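Local coordinates for OsmC-like protein (Jannaschia sp., PDB 3CJE), which probably helps the bacterium resist organic hydroperoxides by reducing them, at residues A13-G21 against L31-F39. Sequence-based numbering, arbitrary orientation.
Sequences AEVVFTCNG and LDVAMVKPF
Phe17 meets Met35 and Val33 on the face of this antiparallel strand pair that is turned to helix 62-81. Met35, a selenomethionine, lays its CB over one face of the Phe17 ring, 3.9 Å from the centroid. In the conformer described, its SE lies oblique to the same ring, a Met-aromatic contact. Val33 CG1 comes in at the ring edge, 3.9 Å from Phe17 CD2. Further along, Cys19 SG stands trans to its own backbone N (chi1 -177°) and touches both Leu31 CB and Val33 CG2 at 3.8 Å. The helix covers this face, with Ile67 against Phe17 and Val33.

The other face is more polar and opens to solvent at Lys37, although Val16 and Ala34 on it are buried. A water bridges Thr18 OG1 and Asp32 O, giving that carbonyl a second donor beside Asn20 N. Lys37 runs extended alongside Val16, its CD 3.7 Å from Val16 CG2. Its NZ then reaches Glu14 OE1 at 3.2 Å, from above the carboxylate plane. Glu14 OE2 also pairs with Lys114, so the carboxylate bridges two lysines. Asp32 OD1 is held by Arg42.

Between the faces, Thr18 and Ala34 exchange two backbone bonds. Val16 O takes Val36 N at 2.8 Å and, weakly, Lys37 N. The extra residue makes a classic beta bulge, just before the cis peptide at Pro38. The whole is a bulged beta hairpin, 13-24 with 28-37, in the helix-backed antiparallel sheet of the OsmC-like fold.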
loop_
_atom_site.group_PDB
_atom_site.type_symbol
_atom_site.label_atom_id
_atom_site.label_comp_id
_atom_site.label_asym_id
_atom_site.label_seq_id
_atom_site.Cartn_x
_atom_site.Cartn_y
_atom_site.Cartn_z
ATOM N N ALA A 13 2.205 15.419 15.337
ATOM C CA ALA A 13 2.238 14.040 15.810
ATOM C C ALA A 13 2.403 13.173 14.592
ATOM O O ALA A 13 1.581 13.251 13.674
ATOM C CB ALA A 13 0.993 13.696 16.513
ATOM N N GLU A 14 3.450 12.359 14.604
ATOM C CA GLU A 14 3.852 11.578 13.444
ATOM C C GLU A 14 3.720 10.079 13.639
ATOM O O GLU A 14 3.945 9.534 14.735
ATOM C CB GLU A 14 5.311 11.871 13.097
ATOM C CG GLU A 14 5.550 13.267 12.585
ATOM C CD GLU A 14 6.998 13.515 12.153
ATOM O OE1 GLU A 14 7.907 12.711 12.514
ATOM O OE2 GLU A 14 7.167 14.514 11.439
ATOM N N VAL A 15 3.459 9.409 12.521
ATOM C CA VAL A 15 3.604 7.980 12.390
ATOM C C VAL A 15 4.692 7.795 11.330
ATOM O O VAL A 15 4.620 8.411 10.266
ATOM C CB VAL A 15 2.273 7.252 11.996
ATOM C CG1 VAL A 15 2.575 5.756 11.652
ATOM C CG2 VAL A 15 1.211 7.394 13.110
ATOM N N VAL A 16 5.726 7.005 11.635
ATOM C CA VAL A 16 6.912 6.869 10.765
ATOM C C VAL A 16 7.176 5.391 10.607
ATOM O O VAL A 16 7.319 4.683 11.583
ATOM C CB VAL A 16 8.187 7.557 11.330
ATOM C CG1 VAL A 16 9.364 7.343 10.410
ATOM C CG2 VAL A 16 7.919 9.062 11.578
ATOM N N PHE A 17 7.225 4.940 9.355
ATOM C CA PHE A 17 7.665 3.596 9.021
ATOM C C PHE A 17 8.865 3.665 8.095
ATOM O O PHE A 17 8.990 4.567 7.259
ATOM C CB PHE A 17 6.561 2.802 8.310
ATOM C CG PHE A 17 5.559 2.169 9.234
ATOM C CD1 PHE A 17 4.610 2.927 9.876
ATOM C CD2 PHE A 17 5.576 0.798 9.487
ATOM C CE1 PHE A 17 3.667 2.318 10.739
ATOM C CE2 PHE A 17 4.603 0.206 10.347
ATOM C CZ PHE A 17 3.684 0.964 10.950
ATOM N N THR A 18 9.729 2.677 8.257
ATOM C CA THR A 18 10.805 2.446 7.321
ATOM C C THR A 18 10.779 1.018 6.784
ATOM O O THR A 18 10.207 0.117 7.394
ATOM C CB THR A 18 12.160 2.696 7.962
ATOM O OG1 THR A 18 12.402 1.787 9.063
ATOM C CG2 THR A 18 12.260 4.159 8.461
ATOM N N CYS A 19 11.455 0.821 5.664
ATOM C CA CYS A 19 11.598 -0.515 5.086
ATOM C C CYS A 19 12.940 -0.580 4.426
ATOM O O CYS A 19 13.272 0.297 3.630
ATOM C CB CYS A 19 10.517 -0.756 4.076
ATOM S SG CYS A 19 10.544 -2.434 3.366
ATOM N N ASN A 20 13.711 -1.588 4.795
ATOM C CA ASN A 20 14.948 -1.889 4.115
ATOM C C ASN A 20 14.749 -3.177 3.353
ATOM O O ASN A 20 14.525 -4.230 3.937
ATOM C CB ASN A 20 16.138 -2.049 5.013
ATOM C CG ASN A 20 17.417 -2.210 4.167
ATOM O OD1 ASN A 20 17.732 -1.325 3.365
ATOM N ND2 ASN A 20 18.037 -3.369 4.224
ATOM N N GLY A 21 14.796 -3.073 2.036
ATOM C CA GLY A 21 14.567 -4.213 1.168
ATOM C C GLY A 21 15.851 -4.714 0.557
ATOM O O GLY A 21 16.687 -3.911 0.102
ATOM N N LEU A 31 11.916 -7.819 2.956
ATOM C CA LEU A 31 11.536 -6.499 3.362
ATOM C C LEU A 31 11.529 -6.410 4.885
ATOM O O LEU A 31 10.637 -6.939 5.510
ATOM C CB LEU A 31 10.151 -6.185 2.798
ATOM C CG LEU A 31 10.068 -6.335 1.272
ATOM C CD1 LEU A 31 8.674 -6.467 0.735
ATOM C CD2 LEU A 31 10.894 -5.199 0.607
ATOM N N ASP A 32 12.521 -5.722 5.438
ATOM C CA ASP A 32 12.652 -5.495 6.864
ATOM C C ASP A 32 11.945 -4.183 7.197
ATOM O O ASP A 32 12.490 -3.100 7.010
ATOM C CB ASP A 32 14.133 -5.402 7.232
ATOM C CG ASP A 32 14.384 -5.080 8.702
ATOM O OD1 ASP A 32 13.441 -5.115 9.579
ATOM O OD2 ASP A 32 15.587 -4.753 8.961
ATOM N N VAL A 33 10.705 -4.290 7.667
ATOM C CA VAL A 33 9.875 -3.125 7.981
ATOM C C VAL A 33 9.964 -2.787 9.442
ATOM O O VAL A 33 10.036 -3.686 10.312
ATOM C CB VAL A 33 8.379 -3.379 7.604
ATOM C CG1 VAL A 33 7.489 -2.191 7.968
ATOM C CG2 VAL A 33 8.247 -3.732 6.124
ATOM N N ALA A 34 10.062 -1.499 9.742
ATOM C CA ALA A 34 9.978 -1.056 11.120
ATOM C C ALA A 34 8.980 0.081 11.280
ATOM O O ALA A 34 8.975 1.015 10.469
ATOM C CB ALA A 34 11.336 -0.551 11.601
HETATM N N MSE A 35 8.138 0.022 12.308
HETATM C CA MSE A 35 7.490 1.229 12.797
HETATM C C MSE A 35 8.528 1.891 13.689
HETATM O O MSE A 35 9.119 1.243 14.567
HETATM C CB MSE A 35 6.219 0.948 13.607
HETATM C CG MSE A 35 5.482 2.212 13.929
HETATM SE SE MSE A 35 3.737 1.944 14.799
HETATM C CE MSE A 35 4.289 0.671 16.159
ATOM N N VAL A 36 8.764 3.180 13.457
ATOM C CA VAL A 36 9.724 3.973 14.203
ATOM C C VAL A 36 9.002 4.891 15.185
ATOM O O VAL A 36 9.417 5.025 16.347
ATOM C CB VAL A 36 10.641 4.784 13.248
ATOM C CG1 VAL A 36 11.623 5.601 14.073
ATOM C CG2 VAL A 36 11.392 3.817 12.309
ATOM N N LYS A 37 7.925 5.523 14.731
ATOM C CA LYS A 37 7.028 6.284 15.592
ATOM C C LYS A 37 5.609 5.846 15.286
ATOM O O LYS A 37 5.284 5.597 14.126
ATOM C CB LYS A 37 7.151 7.788 15.321
ATOM C CG LYS A 37 8.524 8.368 15.477
ATOM C CD LYS A 37 8.420 9.880 15.173
ATOM C CE LYS A 37 9.751 10.622 15.137
ATOM N NZ LYS A 37 9.496 12.116 15.199
ATOM N N PRO A 38 4.722 5.815 16.306
ATOM C CA PRO A 38 4.929 6.269 17.705
ATOM C C PRO A 38 5.809 5.402 18.622
ATOM O O PRO A 38 6.284 5.883 19.657
ATOM C CB PRO A 38 3.513 6.285 18.268
ATOM C CG PRO A 38 2.613 6.245 17.178
ATOM C CD PRO A 38 3.299 5.521 16.067
ATOM N N PHE A 39 5.994 4.142 18.258
ATOM C CA PHE A 39 6.940 3.288 18.994
ATOM C C PHE A 39 7.623 2.374 18.008
ATOM O O PHE A 39 7.262 2.322 16.829
ATOM C CB PHE A 39 6.257 2.513 20.144
ATOM C CG PHE A 39 5.268 1.483 19.706
ATOM C CD1 PHE A 39 3.921 1.805 19.530
ATOM C CD2 PHE A 39 5.649 0.180 19.503
ATOM C CE1 PHE A 39 2.993 0.861 19.170
ATOM C CE2 PHE A 39 4.727 -0.779 19.102
ATOM C CZ PHE A 39 3.393 -0.435 18.928
HETATM O O HOH W 1 13.366 -0.709 8.327
#